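Local coordinates for protein dihydropteroate synthase (Xanthomonas albilineans, PDB 6Q62) that probably catalyses the condensation of para-aminobenzoate with 6-hydroxymethyl-7,8-dihydropterin diphosphate to give 7,8-dihydropteroate, a precursor of folates, at residues E43-H48 / I84-R89; E172-A177 / C213-P218. One frame throughout, in Å; residues are numbered along the deposited sequence.

Both interactions lie in the outer layer of one (βα)8 (TIM) barrel, on opposite sides of the chain's centre, with their own centres about 32 Å apart. Interaction 1 comes first along the chain and is complete before interaction 2 begins. It joins helices 41-54 and 76-93, which lead into and out of strand 59-63. Interaction 2 joins helix 162-179 to the loop that feeds strand 220-221, over strand 187-190. The eight parallel strands are thus their common support, although the contacts do not touch and their nearest atoms are about 21 Å apart. Each joins neighbouring elements of the barrel wall, whose centre holds 6-chloroguanine.

Interaction 1: residues E43-H48 / I84-R89; sequences EAAVAH and IPVIER
Arg89 and Val46 meet where helix 76-93 comes alongside helix 41-54, and the arginine's aliphatic part does the touching. Its CB packs 3.7 Å from CG2 of Val46, with the other methyl, CG1, slightly farther away. CG turns back along its own helix, anti to the carbonyl carbon (chi1 -77°), and a bend at chi2 lets CD return to the same valine methyl, 3.9 Å from Val46 CG2. The two side chains cross at about a right angle. Beyond CD the chain leaves the interface: NH1 makes a weak bond of 3.4 Å to Pro85 O, one turn back, nearly straight and in the plane of the guanidinium at its edge. Arginine suits this exposed margin of the contact because its methylenes can lie against a valine while its charged end stays at the surface.

Farther in, the contact is wholly apolar. CG2 of Val46 also faces the other helix's backbone, 3.9 Å from Val86 CA, and lies 4.1 Å from CG1 of that residue. The second branch of Val86, CG2, meets the methyl of Ala45 at 3.9 Å. Val86 thus splits its two methyls between Val46 and Ala45, while a single methyl of Val46, CG2, meets both Val86 and Arg89; alanine keeps its side of the interface slim. The short helix segments have axes 9.3 Å apart at closest approach and cross at -38°. Val28, in a loop, touches both Ala45 and Val86, while Val42 extends the seam along helix 41-54. Val86 also rests on Ile62 of strand 59-63, the strand between these two helices in the chain. Adjacent, roughly parallel helices packed on one another and on the intervening strand are characteristic of the outer layer of a (βα)8 barrel.

Interaction 2: residues E172-A177 / C213-P218; sequences ERIFAA and CELGVP
Ile174 faces Leu215 and Val217 from a turn of helix 162-179 whose frame is set by the backbone bond from Ala176 N to Glu172 O, at 2.9 Å. A second anchor of that turn is Arg173, whose NE is hydrogen-bonded to Ala124 O. From this helix Ile174 points toward the 213-218 loop, and its second torsion (chi2 162°) stretches the chain so that CD1 is the atom that arrives. That methyl lies 3.9 Å from Val217 CG2, as the two side chains slide past each other in opposite directions. It also lies 4.2 Å from Leu215 CB, and Leu215 CD1 is equally near; Leu215 thus meets it with CB and CD1, the two side chains crossing at a slant.

The loop can offer two side chains to one methyl because Gly216 turns the chain between them with a positive phi of 73°, a conformation that favours glycine. Leu215, only partly buried, reaches back over helix 162-179 to His167 and Val171. The β-branched Val217 is buried, as suits a compact apolar residue approaching the barrel wall, and its touching methyl, CG2, sits between the backbone N and the carbonyl carbon. All three side chains also rest on Ile189 of strand 187-190, and Pro218 is tied to that residue by backbone hydrogen bonding, where the loop leads into strand 220-221, the strand that closes the barrel against 187-190. Since only methyl and methylene groups meet between helix and loop, the grip is nondirectional: shape and the exclusion of water hold it.

Interaction 1: residues E43-H48 / I84-R89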
loop_
_atom_site.group_PDB
_atom_site.type_symbol
_atom_site.label_atom_id
_atom_site.label_comp_id
_atom_site.label_asym_id
_atom_site.label_seq_id
_atom_site.Cartn_x
_atom_site.Cartn_y
_atom_site.Cartn_z
ATOM N N GLU A 43 10.836 24.251 17.045
ATOM C CA GLU A 43 11.955 23.328 16.877
ATOM C C GLU A 43 11.486 21.902 16.574
ATOM O O GLU A 43 12.122 21.208 15.765
ATOM C CB GLU A 43 12.930 23.393 18.055
ATOM C CG GLU A 43 12.898 22.255 19.037
ATOM C CD GLU A 43 13.867 22.486 20.168
ATOM O OE1 GLU A 43 15.052 22.121 20.018
ATOM O OE2 GLU A 43 13.447 23.056 21.198
ATOM N N ALA A 44 10.374 21.468 17.207
ATOM C CA ALA A 44 9.827 20.124 16.946
ATOM C C ALA A 44 9.272 20.022 15.494
ATOM O O ALA A 44 9.459 18.999 14.836
ATOM C CB ALA A 44 8.732 19.816 17.953
ATOM N N ALA A 45 8.618 21.085 14.998
ATOM C CA ALA A 45 8.081 21.109 13.624
ATOM C C ALA A 45 9.219 21.128 12.593
ATOM O O ALA A 45 9.154 20.403 11.574
ATOM C CB ALA A 45 7.193 22.327 13.441
ATOM N N VAL A 46 10.290 21.886 12.883
ATOM C CA VAL A 46 11.441 21.962 11.979
ATOM C C VAL A 46 12.091 20.575 11.919
ATOM O O VAL A 46 12.282 20.051 10.829
ATOM C CB VAL A 46 12.433 23.075 12.377
ATOM C CG1 VAL A 46 13.745 22.970 11.604
ATOM C CG2 VAL A 46 11.799 24.460 12.176
ATOM N N ALA A 47 12.370 19.957 13.077
ATOM C CA ALA A 47 12.961 18.609 13.091
ATOM C C ALA A 47 12.067 17.606 12.337
ATOM O O ALA A 47 12.576 16.760 11.594
ATOM C CB ALA A 47 13.186 18.151 14.527
ATOM N N HIS A 48 10.735 17.712 12.498
ATOM C CA HIS A 48 9.830 16.828 11.772
ATOM C C HIS A 48 9.905 17.039 10.244
ATOM O O HIS A 48 10.005 16.054 9.504
ATOM C CB HIS A 48 8.386 16.972 12.298
ATOM C CG HIS A 48 7.459 15.948 11.731
ATOM N ND1 HIS A 48 7.682 14.592 11.924
ATOM C CD2 HIS A 48 6.339 16.101 10.989
ATOM C CE1 HIS A 48 6.695 13.976 11.289
ATOM N NE2 HIS A 48 5.878 14.833 10.698
ATOM N N ILE A 84 5.777 31.173 10.550
ATOM C CA ILE A 84 6.915 31.937 9.979
ATOM C C ILE A 84 8.278 31.430 10.443
ATOM O O ILE A 84 9.140 31.212 9.585
ATOM C CB ILE A 84 6.748 33.473 10.184
ATOM C CG1 ILE A 84 5.415 33.974 9.573
ATOM C CG2 ILE A 84 7.998 34.262 9.670
ATOM C CD1 ILE A 84 5.226 33.648 8.065
ATOM N N PRO A 85 8.538 31.198 11.753
ATOM C CA PRO A 85 9.880 30.717 12.142
ATOM C C PRO A 85 10.176 29.333 11.536
ATOM O O PRO A 85 11.319 29.043 11.191
ATOM C CB PRO A 85 9.826 30.687 13.668
ATOM C CG PRO A 85 8.650 31.494 14.047
ATOM C CD PRO A 85 7.675 31.397 12.935
ATOM N N VAL A 86 9.139 28.487 11.372
ATOM C CA VAL A 86 9.309 27.153 10.769
ATOM C C VAL A 86 9.696 27.264 9.292
ATOM O O VAL A 86 10.641 26.606 8.857
ATOM C CB VAL A 86 8.056 26.268 10.984
ATOM C CG1 VAL A 86 8.165 24.922 10.239
ATOM C CG2 VAL A 86 7.859 26.033 12.478
ATOM N N ILE A 87 8.996 28.137 8.541
ATOM C CA ILE A 87 9.335 28.359 7.128
ATOM C C ILE A 87 10.772 28.922 7.020
ATOM O O ILE A 87 11.542 28.448 6.190
ATOM C CB ILE A 87 8.301 29.304 6.459
ATOM C CG1 ILE A 87 6.936 28.592 6.362
ATOM C CG2 ILE A 87 8.776 29.758 5.063
ATOM C CD1 ILE A 87 5.770 29.495 6.142
ATOM N N GLU A 88 11.130 29.911 7.867
ATOM C CA GLU A 88 12.474 30.530 7.798
ATOM C C GLU A 88 13.572 29.478 8.011
ATOM O O GLU A 88 14.557 29.432 7.273
ATOM C CB GLU A 88 12.608 31.670 8.828
ATOM C CG GLU A 88 11.732 32.870 8.489
ATOM C CD GLU A 88 11.714 34.002 9.494
ATOM O OE1 GLU A 88 11.959 33.740 10.691
ATOM O OE2 GLU A 88 11.422 35.150 9.092
ATOM N N ARG A 89 13.363 28.586 8.980
ATOM C CA ARG A 89 14.344 27.533 9.270
ATOM C C ARG A 89 14.373 26.455 8.192
ATOM O O ARG A 89 15.457 26.064 7.755
ATOM C CB ARG A 89 14.099 26.935 10.658
ATOM C CG ARG A 89 14.593 27.840 11.784
ATOM C CD ARG A 89 13.733 27.718 13.029
ATOM N NE ARG A 89 14.256 28.505 14.161
ATOM C CZ ARG A 89 14.003 29.794 14.385
ATOM N NH1 ARG A 89 13.224 30.478 13.561
ATOM N NH2 ARG A 89 14.533 30.407 15.432
#

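Interaction 2: residues E172-A177 / C213-P218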
loop_
_atom_site.group_PDB
_atom_site.type_symbol
_atom_site.label_atom_id
_atom_site.label_comp_id
_atom_site.label_asym_id
_atom_site.label_seq_id
_atom_site.Cartn_x
_atom_site.Cartn_y
_atom_site.Cartn_z
ATOM N N GLU A 172 -15.686 26.438 -10.769
ATOM C CA GLU A 172 -15.980 27.812 -10.288
ATOM C C GLU A 172 -14.756 28.489 -9.661
ATOM O O GLU A 172 -14.482 29.645 -9.959
ATOM C CB GLU A 172 -17.111 27.789 -9.265
ATOM C CG GLU A 172 -18.464 27.534 -9.902
ATOM C CD GLU A 172 -19.597 27.148 -8.972
ATOM O OE1 GLU A 172 -19.380 27.070 -7.740
ATOM O OE2 GLU A 172 -20.710 26.904 -9.491
ATOM N N ARG A 173 -13.991 27.756 -8.834
ATOM C CA ARG A 173 -12.815 28.349 -8.192
ATOM C C ARG A 173 -11.654 28.533 -9.161
ATOM O O ARG A 173 -10.943 29.529 -9.048
ATOM C CB ARG A 173 -12.390 27.567 -6.936
ATOM C CG ARG A 173 -13.480 27.450 -5.871
ATOM C CD ARG A 173 -14.130 28.801 -5.506
ATOM N NE ARG A 173 -13.130 29.797 -5.072
ATOM C CZ ARG A 173 -13.326 31.112 -5.131
ATOM N NH1 ARG A 173 -12.389 31.948 -4.703
ATOM N NH2 ARG A 173 -14.465 31.598 -5.608
ATOM N N ILE A 174 -11.475 27.607 -10.131
ATOM C CA ILE A 174 -10.428 27.772 -11.161
ATOM C C ILE A 174 -10.756 29.079 -11.927
ATOM O O ILE A 174 -9.868 29.883 -12.176
ATOM C CB ILE A 174 -10.383 26.550 -12.158
ATOM C CG1 ILE A 174 -9.798 25.285 -11.439
ATOM C CG2 ILE A 174 -9.524 26.878 -13.424
ATOM C CD1 ILE A 174 -10.122 23.959 -12.187
ATOM N N PHE A 175 -12.022 29.247 -12.319
ATOM C CA PHE A 175 -12.506 30.413 -13.067
ATOM C C PHE A 175 -12.281 31.702 -12.264
ATOM O O PHE A 175 -11.712 32.643 -12.813
ATOM C CB PHE A 175 -13.974 30.195 -13.472
ATOM C CG PHE A 175 -14.606 31.318 -14.254
ATOM C CD1 PHE A 175 -14.381 31.451 -15.619
ATOM C CD2 PHE A 175 -15.390 32.270 -13.616
ATOM C CE1 PHE A 175 -14.945 32.511 -16.335
ATOM C CE2 PHE A 175 -15.971 33.319 -14.336
ATOM C CZ PHE A 175 -15.763 33.417 -15.695
ATOM N N ALA A 176 -12.677 31.726 -10.975
ATOM C CA ALA A 176 -12.459 32.860 -10.061
ATOM C C ALA A 176 -10.981 33.216 -9.972
ATOM O O ALA A 176 -10.625 34.391 -10.047
ATOM C CB ALA A 176 -12.997 32.519 -8.690
ATOM N N ALA A 177 -10.108 32.195 -9.852
ATOM C CA ALA A 177 -8.662 32.435 -9.809
ATOM C C ALA A 177 -8.138 33.001 -11.120
ATOM O O ALA A 177 -7.370 33.967 -11.107
ATOM C CB ALA A 177 -7.926 31.147 -9.441
ATOM N N CYS A 213 -9.577 14.925 -12.862
ATOM C CA CYS A 213 -8.285 15.087 -13.541
ATOM C C CYS A 213 -8.424 15.638 -14.954
ATOM O O CYS A 213 -7.421 16.014 -15.564
ATOM C CB CYS A 213 -7.515 13.773 -13.515
ATOM S SG CYS A 213 -7.082 13.236 -11.846
ATOM N N GLU A 214 -9.670 15.717 -15.457
ATOM C CA GLU A 214 -9.992 16.226 -16.794
ATOM C C GLU A 214 -10.157 17.756 -16.856
ATOM O O GLU A 214 -10.500 18.287 -17.924
ATOM C CB GLU A 214 -11.246 15.503 -17.335
ATOM N N LEU A 215 -9.850 18.474 -15.746
ATOM C CA LEU A 215 -9.977 19.938 -15.674
ATOM C C LEU A 215 -8.703 20.676 -16.096
ATOM O O LEU A 215 -8.644 21.907 -16.016
ATOM C CB LEU A 215 -10.473 20.395 -14.286
ATOM C CG LEU A 215 -11.858 19.875 -13.867
ATOM C CD1 LEU A 215 -12.273 20.415 -12.496
ATOM C CD2 LEU A 215 -12.920 20.226 -14.911
ATOM N N GLY A 216 -7.712 19.917 -16.567
ATOM C CA GLY A 216 -6.449 20.454 -17.072
ATOM C C GLY A 216 -5.499 20.977 -16.018
ATOM O O GLY A 216 -4.517 21.657 -16.346
ATOM N N VAL A 217 -5.777 20.656 -14.738
ATOM C CA VAL A 217 -4.937 21.123 -13.637
ATOM C C VAL A 217 -4.530 19.937 -12.746
ATOM O O VAL A 217 -5.340 19.034 -12.550
ATOM C CB VAL A 217 -5.557 22.311 -12.819
ATOM C CG1 VAL A 217 -5.791 23.550 -13.698
ATOM C CG2 VAL A 217 -6.847 21.895 -12.145
ATOM N N PRO A 218 -3.291 19.919 -12.219
ATOM C CA PRO A 218 -2.889 18.813 -11.316
ATOM C C PRO A 218 -3.812 18.667 -10.113
ATOM O O PRO A 218 -4.322 19.671 -9.579
ATOM C CB PRO A 218 -1.491 19.204 -10.852
ATOM C CG PRO A 218 -1.026 20.233 -11.819
ATOM C CD PRO A 218 -2.218 20.928 -12.343
#